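Local atomic coordinates of acetaldehyde dehydrogenase (Acetylating) (Geobacillus thermoglucosidasius, PDB entry 5J78), a protein that probably catalyses the NAD- and coenzyme A-dependent interconversion of acetaldehyde and acetyl-CoA. Residues A151-K156 and T458-I463; L441-G444 and N448-T451. All blocks are in the same frame, centred on the assembly; numbering follows the deposited sequence.

Interaction 1 (A151-K156 and T458-I463)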
loop_
_atom_site.group_PDB
_atom_site.type_symbol
_atom_site.label_atom_id
_atom_site.label_comp_id
_atom_site.label_asym_id
_atom_site.label_seq_id
_atom_site.Cartn_x
_atom_site.Cartn_y
_atom_site.Cartn_z
ATOM N N ALA A 151 19.481 -20.984 -15.966
ATOM C CA ALA A 151 20.083 -21.968 -15.071
ATOM C C ALA A 151 21.571 -22.087 -15.328
ATOM O O ALA A 151 22.355 -22.148 -14.382
ATOM C CB ALA A 151 19.413 -23.329 -15.225
ATOM N N LEU A 152 21.960 -22.130 -16.604
ATOM C CA LEU A 152 23.377 -22.199 -16.962
ATOM C C LEU A 152 24.165 -20.965 -16.441
ATOM O O LEU A 152 25.206 -21.117 -15.822
ATOM C CB LEU A 152 23.549 -22.312 -18.476
ATOM C CG LEU A 152 23.198 -23.650 -19.138
ATOM C CD1 LEU A 152 23.193 -23.442 -20.642
ATOM C CD2 LEU A 152 24.163 -24.745 -18.700
ATOM N N ILE A 153 23.679 -19.751 -16.701
ATOM C CA ILE A 153 24.441 -18.567 -16.287
ATOM C C ILE A 153 24.407 -18.398 -14.763
ATOM O O ILE A 153 25.369 -17.916 -14.173
ATOM C CB ILE A 153 23.944 -17.256 -16.966
ATOM C CG1 ILE A 153 22.508 -16.880 -16.572
ATOM C CG2 ILE A 153 24.088 -17.331 -18.504
ATOM C CD1 ILE A 153 22.124 -15.456 -17.043
ATOM N N ALA A 154 23.321 -18.813 -14.120
ATOM C CA ALA A 154 23.249 -18.705 -12.666
ATOM C C ALA A 154 24.222 -19.652 -11.990
ATOM O O ALA A 154 24.907 -19.272 -11.037
ATOM C CB ALA A 154 21.827 -18.973 -12.163
ATOM N N VAL A 155 24.282 -20.895 -12.462
ATOM C CA VAL A 155 25.115 -21.891 -11.787
ATOM C C VAL A 155 26.600 -21.650 -12.089
ATOM O O VAL A 155 27.445 -21.807 -11.221
ATOM C CB VAL A 155 24.706 -23.326 -12.184
ATOM C CG1 VAL A 155 25.694 -24.375 -11.631
ATOM C CG2 VAL A 155 23.306 -23.615 -11.675
ATOM N N LYS A 156 26.908 -21.246 -13.314
ATOM C CA LYS A 156 28.283 -20.937 -13.689
ATOM C C LYS A 156 28.863 -19.828 -12.790
ATOM O O LYS A 156 30.052 -19.858 -12.464
ATOM C CB LYS A 156 28.338 -20.543 -15.167
ATOM C CG LYS A 156 29.674 -19.997 -15.674
ATOM C CD LYS A 156 30.762 -21.045 -15.748
ATOM C CE LYS A 156 32.127 -20.366 -15.901
ATOM N NZ LYS A 156 33.220 -21.276 -16.366
ATOM N N THR A 458 28.221 -12.598 -16.270
ATOM C CA THR A 458 28.905 -11.519 -15.590
ATOM C C THR A 458 27.919 -10.615 -14.842
ATOM O O THR A 458 28.325 -9.825 -13.996
ATOM C CB THR A 458 29.739 -10.698 -16.566
ATOM O OG1 THR A 458 28.911 -10.202 -17.633
ATOM C CG2 THR A 458 30.835 -11.578 -17.155
ATOM N N HIS A 459 26.626 -10.744 -15.130
ATOM C CA HIS A 459 25.616 -9.987 -14.388
ATOM C C HIS A 459 25.226 -10.678 -13.076
ATOM O O HIS A 459 24.536 -10.078 -12.238
ATOM C CB HIS A 459 24.378 -9.745 -15.266
ATOM C CG HIS A 459 24.665 -8.901 -16.468
ATOM N ND1 HIS A 459 24.883 -9.436 -17.720
ATOM C CD2 HIS A 459 24.838 -7.562 -16.595
ATOM C CE1 HIS A 459 25.149 -8.464 -18.573
ATOM N NE2 HIS A 459 25.119 -7.314 -17.919
ATOM N N LEU A 460 25.694 -11.911 -12.880
ATOM C CA LEU A 460 25.320 -12.682 -11.692
ATOM C C LEU A 460 26.456 -12.980 -10.704
ATOM O O LEU A 460 26.315 -13.868 -9.864
ATOM C CB LEU A 460 24.666 -14.000 -12.135
ATOM C CG LEU A 460 23.393 -13.800 -12.947
ATOM C CD1 LEU A 460 22.773 -15.162 -13.291
ATOM C CD2 LEU A 460 22.384 -12.935 -12.224
ATOM N N PHE A 461 27.568 -12.253 -10.791
ATOM C CA PHE A 461 28.490 -12.169 -9.663
ATOM C C PHE A 461 29.004 -10.749 -9.536
ATOM O O PHE A 461 29.134 -10.022 -10.518
ATOM C CB PHE A 461 29.663 -13.161 -9.760
ATOM C CG PHE A 461 30.545 -12.992 -10.988
ATOM C CD1 PHE A 461 30.210 -13.579 -12.201
ATOM C CD2 PHE A 461 31.730 -12.281 -10.914
ATOM C CE1 PHE A 461 31.046 -13.424 -13.338
ATOM C CE2 PHE A 461 32.557 -12.131 -12.029
ATOM C CZ PHE A 461 32.216 -12.690 -13.237
ATOM N N ASN A 462 29.208 -10.354 -8.285
ATOM C CA ASN A 462 29.821 -9.073 -7.948
ATOM C C ASN A 462 31.323 -9.203 -8.018
ATOM O O ASN A 462 31.850 -10.301 -7.841
ATOM C CB ASN A 462 29.405 -8.635 -6.545
ATOM C CG ASN A 462 27.896 -8.464 -6.400
ATOM O OD1 ASN A 462 27.291 -8.931 -5.425
ATOM N ND2 ASN A 462 27.285 -7.789 -7.349
ATOM N N ILE A 463 32.018 -8.098 -8.269
ATOM C CA ILE A 463 33.468 -8.099 -8.166
ATOM C C ILE A 463 33.871 -7.417 -6.858
ATOM O O ILE A 463 33.464 -6.280 -6.589
ATOM C CB ILE A 463 34.115 -7.416 -9.395
ATOM C CG1 ILE A 463 33.888 -8.308 -10.618
ATOM C CG2 ILE A 463 35.616 -7.252 -9.189
ATOM C CD1 ILE A 463 34.137 -7.669 -11.938
#
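L460 packs against I153 and A154 in a buried, wholly apolar contact, where the end of helix 143-156 meets the chain just as it enters strand 461-468. The two segments stand about 300 residues apart in sequence, and they illustrate how one branched side chain can join distant parts of the sequence. The reach depends on the shape of the leucine: with CG beside the backbone N and CD1 anti to CA (chi2 -177°), the side chain is extended and CD1 leads. This one methyl does the touching. It comes to rest 3.6 Å from A154 CA and 3.7 Å from I153 CG1, so that it bears on the helix backbone itself as well as on its side chains. The CD1 of I153 lies 3.8 Å from L460 CD1, and the two side chains cross at about a right angle. Next along the helix, A154 CB stands 4.1 Å from L460 CD1. Because A154 ends at its CB, the leucine can settle close to the helix, and the CA atoms of A154 and L460 are 6.4 Å apart. The small interface, 112 Å² in all, is thus a methyl resting against two consecutive helical residues. Beside the apolar contact, the side-chain amide of N159 donates hydrogen bonds to both A154 O and L460 O, bridging the helix and the residue just before the strand. Helix 143-156 connects the parallel strands 124-138 and 160-165 of the mixed sheet as a beta-alpha-beta unit, and strand 461-468 joins that sheet antiparallel to 124-138, with N462 paired to Q129. Helix 55-84 packs on A151, L152 and K156, and helix 89-107 reaches L152, K156 and, through V103, I153 itself.

Interaction 2 (L441-G444 and N448-T451)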
loop_
_atom_site.group_PDB
_atom_site.type_symbol
_atom_site.label_atom_id
_atom_site.label_comp_id
_atom_site.label_asym_id
_atom_site.label_seq_id
_atom_site.Cartn_x
_atom_site.Cartn_y
_atom_site.Cartn_z
ATOM N N LEU A 441 16.957 -9.682 -22.625
ATOM C CA LEU A 441 17.515 -8.562 -23.364
ATOM C C LEU A 441 17.137 -7.274 -22.647
ATOM O O LEU A 441 15.985 -6.868 -22.657
ATOM C CB LEU A 441 17.008 -8.573 -24.806
ATOM C CG LEU A 441 17.816 -9.402 -25.815
ATOM C CD1 LEU A 441 18.098 -10.767 -25.272
ATOM C CD2 LEU A 441 17.120 -9.509 -27.193
ATOM N N GLY A 442 18.102 -6.660 -21.977
ATOM C CA GLY A 442 17.815 -5.450 -21.226
ATOM C C GLY A 442 17.630 -4.269 -22.164
ATOM O O GLY A 442 18.329 -4.159 -23.169
ATOM N N CYS A 443 16.684 -3.393 -21.845
ATOM C CA CYS A 443 16.367 -2.265 -22.729
ATOM C C CYS A 443 16.862 -0.924 -22.197
ATOM O O CYS A 443 16.414 0.135 -22.641
ATOM C CB CYS A 443 14.862 -2.204 -22.969
ATOM S SG CYS A 443 14.292 -3.652 -23.967
ATOM N N GLY A 444 17.791 -0.980 -21.250
ATOM C CA GLY A 444 18.362 0.223 -20.662
ATOM C C GLY A 444 17.359 1.133 -19.962
ATOM O O GLY A 444 16.190 0.778 -19.766
ATOM N N ASN A 448 13.120 1.414 -18.811
ATOM C CA ASN A 448 12.914 1.106 -17.385
ATOM C C ASN A 448 13.744 -0.061 -16.882
ATOM O O ASN A 448 13.315 -0.820 -16.010
ATOM C CB ASN A 448 11.442 0.835 -17.101
ATOM C CG ASN A 448 11.048 1.195 -15.670
ATOM O OD1 ASN A 448 10.747 2.347 -15.379
ATOM N ND2 ASN A 448 11.063 0.214 -14.775
ATOM N N ASN A 449 14.958 -0.177 -17.402
ATOM C CA ASN A 449 15.844 -1.272 -17.026
ATOM C C ASN A 449 17.198 -0.746 -16.553
ATOM O O ASN A 449 17.633 0.329 -16.974
ATOM C CB ASN A 449 16.074 -2.232 -18.205
ATOM C CG ASN A 449 14.818 -3.000 -18.634
ATOM O OD1 ASN A 449 14.711 -3.425 -19.803
ATOM N ND2 ASN A 449 13.878 -3.206 -17.706
ATOM N N ILE A 450 17.878 -1.527 -15.717
ATOM C CA ILE A 450 19.170 -1.140 -15.174
ATOM C C ILE A 450 20.313 -1.336 -16.187
ATOM O O ILE A 450 21.391 -0.775 -16.010
ATOM C CB ILE A 450 19.474 -1.927 -13.868
ATOM C CG1 ILE A 450 20.615 -1.265 -13.070
ATOM C CG2 ILE A 450 19.801 -3.379 -14.161
ATOM C CD1 ILE A 450 20.241 0.029 -12.359
ATOM N N THR A 451 20.084 -2.125 -17.241
ATOM C CA THR A 451 21.091 -2.324 -18.285
ATOM C C THR A 451 20.480 -2.527 -19.674
ATOM O O THR A 451 19.317 -2.922 -19.808
ATOM C CB THR A 451 22.000 -3.531 -17.989
ATOM O OG1 THR A 451 23.082 -3.545 -18.930
ATOM C CG2 THR A 451 21.237 -4.835 -18.085
#
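G444 and T451 bring their CA atoms to within 4.4 Å where the chain doubles back on itself without forming regular strands, and both polar backbone atoms of G444 are used: its N donates to T451 O (2.9 Å), and its O receives N449 N (2.8 Å). In each bond the donor sits well above the acceptor's carbonyl plane, by 54° at T451 O and 49° at G444 O. Glycine suits both its positions: G444 has a positive phi, and a CB on G442 would run into T451 O, which instead lies 3.3 Å from G442 CA. The side chain that completes the turn is N449. Its OD1 reaches across to C443 N at 2.8 Å, accepting a nearly straight bond (158°) on a lone pair in the plane of the amide. That reach follows from CG lying beside the backbone N. The side chain sets out toward the facing segment, with N449 CB 3.4 Å from G444 O. The other end of the amide donates to V239 O and only weakly to N448 O, so its rotation is fixed from both sides. With an alanine here, the buried N-H of C443 would probably lose its acceptor and V239 O a donor, leaving the turn held by backbone bonds alone. N448 ND2 bonds to G233 O of the second subunit. Within the chain, the turn borders two sheets: Y237 of strand 236-238 in the mixed sheet packs on I450 and T451, while R417 of strand 415-420 in the parallel sheet donates to G442 O.

Both contacts are buried, but they solve different problems. Interaction 1 joins a helix to the entry of a strand far away in sequence through methyl packing; interaction 2 folds one short loop by hydrogen bonds between backbone groups and the amide of N449, in chain with no regular helix or strand. Their centres are 17 Å apart and they do not touch, yet they share neighbours: D453 bonds to H459 from one and to G442 and T451 from the other, and Y237 meets residues of both. The subunit interface links them again, since N462 OD1 accepts from A445 N of the second subunit, within the very turn that 441-444 and 448-451 close there.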